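Local coordinates for protein purine nucleoside phosphorylase (Caulobacter vibrioides, PDB 1XFJ) that probably acts as a purine nucleoside phosphorylase of the YfiH/LACC1 family, splitting inosine with phosphate, and probably also deaminates adenosine, at residues A[79-84]-A[146-151]. Numbering follows the deposited sequence.
Sequences TIAIVA and VDRMVE
On strand 81-83, at one edge of the six-stranded mixed sheet, A81 and V83 meet R148 of helix 141-151, which packs on one face of that sheet. The small methyl of A81 lets the helix come near: its CB lies 3.8 Å from CB of R148. With CG roughly anti to the backbone N (chi1 -153°) and a bend at chi2, the arginine reaches across to the strand, bringing its head to A81 and V83. There NE, at the guanidinium edge, gives a weak, bent hydrogen bond to O of A81 (3.0 Å, N-H...O 134°), with that oxygen near the guanidinium plane. Branched V83 presents CG2 to one face of that group, 3.5 Å from CZ of R148 and over its centre. Arginine suits this place: its aliphatic part packs on apolar neighbours while its flat head bonds at the edge. NH2 of R148 and N of V83 share a water, which thus binds an edge-strand amide. NH1 of R148 forms a salt bridge with OE2 of E151, one turn on (2.9 Å), probably steadying the head's orientation. M149, a selenomethionine, turns instead to the sheet, touching V99 and L119. An arginine thus spans from helix layer to edge strand of the mixed sheet in this alpha-beta-beta-alpha fold.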
loop_
_atom_site.group_PDB
_atom_site.type_symbol
_atom_site.label_atom_id
_atom_site.label_comp_id
_atom_site.label_asym_id
_atom_site.label_seq_id
_atom_site.Cartn_x
_atom_site.Cartn_y
_atom_site.Cartn_z
ATOM N N THR A 79 5.735 -1.799 11.705
ATOM C CA THR A 79 4.574 -0.995 12.063
ATOM C C THR A 79 5.077 0.432 12.272
ATOM O O THR A 79 4.394 1.265 12.872
ATOM C CB THR A 79 3.913 -1.490 13.370
ATOM O OG1 THR A 79 4.839 -1.355 14.457
ATOM C CG2 THR A 79 3.501 -2.951 13.236
ATOM N N ILE A 80 6.280 0.703 11.772
ATOM C CA ILE A 80 6.895 2.022 11.898
ATOM C C ILE A 80 6.287 3.046 10.938
ATOM O O ILE A 80 6.307 2.867 9.717
ATOM C CB ILE A 80 8.417 1.955 11.634
ATOM C CG1 ILE A 80 9.079 1.003 12.633
ATOM C CG2 ILE A 80 9.026 3.348 11.737
ATOM C CD1 ILE A 80 10.553 0.762 12.360
ATOM N N ALA A 81 5.744 4.118 11.507
ATOM C CA ALA A 81 5.137 5.188 10.727
ATOM C C ALA A 81 6.018 6.420 10.851
ATOM O O ALA A 81 6.206 6.953 11.949
ATOM C CB ALA A 81 3.731 5.489 11.243
ATOM N N ILE A 82 6.548 6.870 9.718
ATOM C CA ILE A 82 7.434 8.026 9.670
ATOM C C ILE A 82 6.716 9.284 9.195
ATOM O O ILE A 82 5.874 9.232 8.298
ATOM C CB ILE A 82 8.621 7.762 8.709
ATOM C CG1 ILE A 82 9.350 6.479 9.114
ATOM C CG2 ILE A 82 9.578 8.945 8.724
ATOM C CD1 ILE A 82 9.943 6.516 10.498
ATOM N N VAL A 83 7.053 10.417 9.802
ATOM C CA VAL A 83 6.458 11.686 9.415
ATOM C C VAL A 83 7.360 12.364 8.390
ATOM O O VAL A 83 8.579 12.419 8.563
ATOM C CB VAL A 83 6.289 12.628 10.629
ATOM C CG1 VAL A 83 5.915 14.025 10.159
ATOM C CG2 VAL A 83 5.209 12.087 11.555
ATOM N N ALA A 84 6.754 12.866 7.320
ATOM C CA ALA A 84 7.484 13.555 6.267
ATOM C C ALA A 84 6.968 14.986 6.148
ATOM O O ALA A 84 5.823 15.203 5.765
ATOM C CB ALA A 84 7.305 12.825 4.937
ATOM N N VAL A 146 -2.453 5.437 12.059
ATOM C CA VAL A 146 -3.523 6.264 12.604
ATOM C C VAL A 146 -2.996 7.033 13.814
ATOM O O VAL A 146 -3.233 8.233 13.945
ATOM C CB VAL A 146 -4.745 5.403 13.019
ATOM C CG1 VAL A 146 -5.728 6.238 13.820
ATOM C CG2 VAL A 146 -5.438 4.851 11.772
ATOM N N ASP A 147 -2.271 6.348 14.697
ATOM C CA ASP A 147 -1.719 7.006 15.878
ATOM C C ASP A 147 -0.764 8.138 15.494
ATOM O O ASP A 147 -0.758 9.195 16.123
ATOM C CB ASP A 147 -0.976 6.004 16.766
ATOM C CG ASP A 147 -1.908 5.041 17.489
ATOM O OD1 ASP A 147 -3.149 5.223 17.436
ATOM O OD2 ASP A 147 -1.387 4.098 18.123
ATOM N N ARG A 148 0.045 7.917 14.459
ATOM C CA ARG A 148 0.992 8.937 14.021
ATOM C C ARG A 148 0.228 10.141 13.466
ATOM O O ARG A 148 0.618 11.291 13.680
ATOM C CB ARG A 148 1.933 8.370 12.951
ATOM C CG ARG A 148 3.293 9.059 12.892
ATOM C CD ARG A 148 4.203 8.570 14.016
ATOM N NE ARG A 148 5.547 9.142 13.949
ATOM C CZ ARG A 148 5.893 10.307 14.486
ATOM N NH1 ARG A 148 4.998 11.037 15.136
ATOM N NH2 ARG A 148 7.137 10.748 14.370
HETATM N N MSE A 149 -0.865 9.877 12.755
HETATM C CA MSE A 149 -1.676 10.955 12.200
HETATM C C MSE A 149 -2.270 11.763 13.347
HETATM O O MSE A 149 -2.346 12.991 13.288
HETATM C CB MSE A 149 -2.800 10.387 11.329
HETATM C CG MSE A 149 -2.325 9.766 10.031
HETATM SE SE MSE A 149 -3.735 8.831 9.117
HETATM C CE MSE A 149 -4.723 10.355 8.445
ATOM N N VAL A 150 -2.691 11.064 14.396
ATOM C CA VAL A 150 -3.268 11.732 15.556
ATOM C C VAL A 150 -2.237 12.638 16.233
ATOM O O VAL A 150 -2.578 13.723 16.712
ATOM C CB VAL A 150 -3.832 10.703 16.560
ATOM C CG1 VAL A 150 -4.245 11.396 17.852
ATOM C CG2 VAL A 150 -5.032 9.997 15.943
ATOM N N GLU A 151 -0.977 12.209 16.269
ATOM C CA GLU A 151 0.067 13.040 16.873
ATOM C C GLU A 151 0.162 14.372 16.142
ATOM O O GLU A 151 0.520 15.393 16.731
ATOM C CB GLU A 151 1.438 12.363 16.804
ATOM C CG GLU A 151 1.636 11.190 17.734
ATOM C CD GLU A 151 3.099 10.799 17.834
ATOM O OE1 GLU A 151 3.871 11.549 18.462
ATOM O OE2 GLU A 151 3.483 9.756 17.270
HETATM O O HOH W 1 8.976 10.395 11.821
#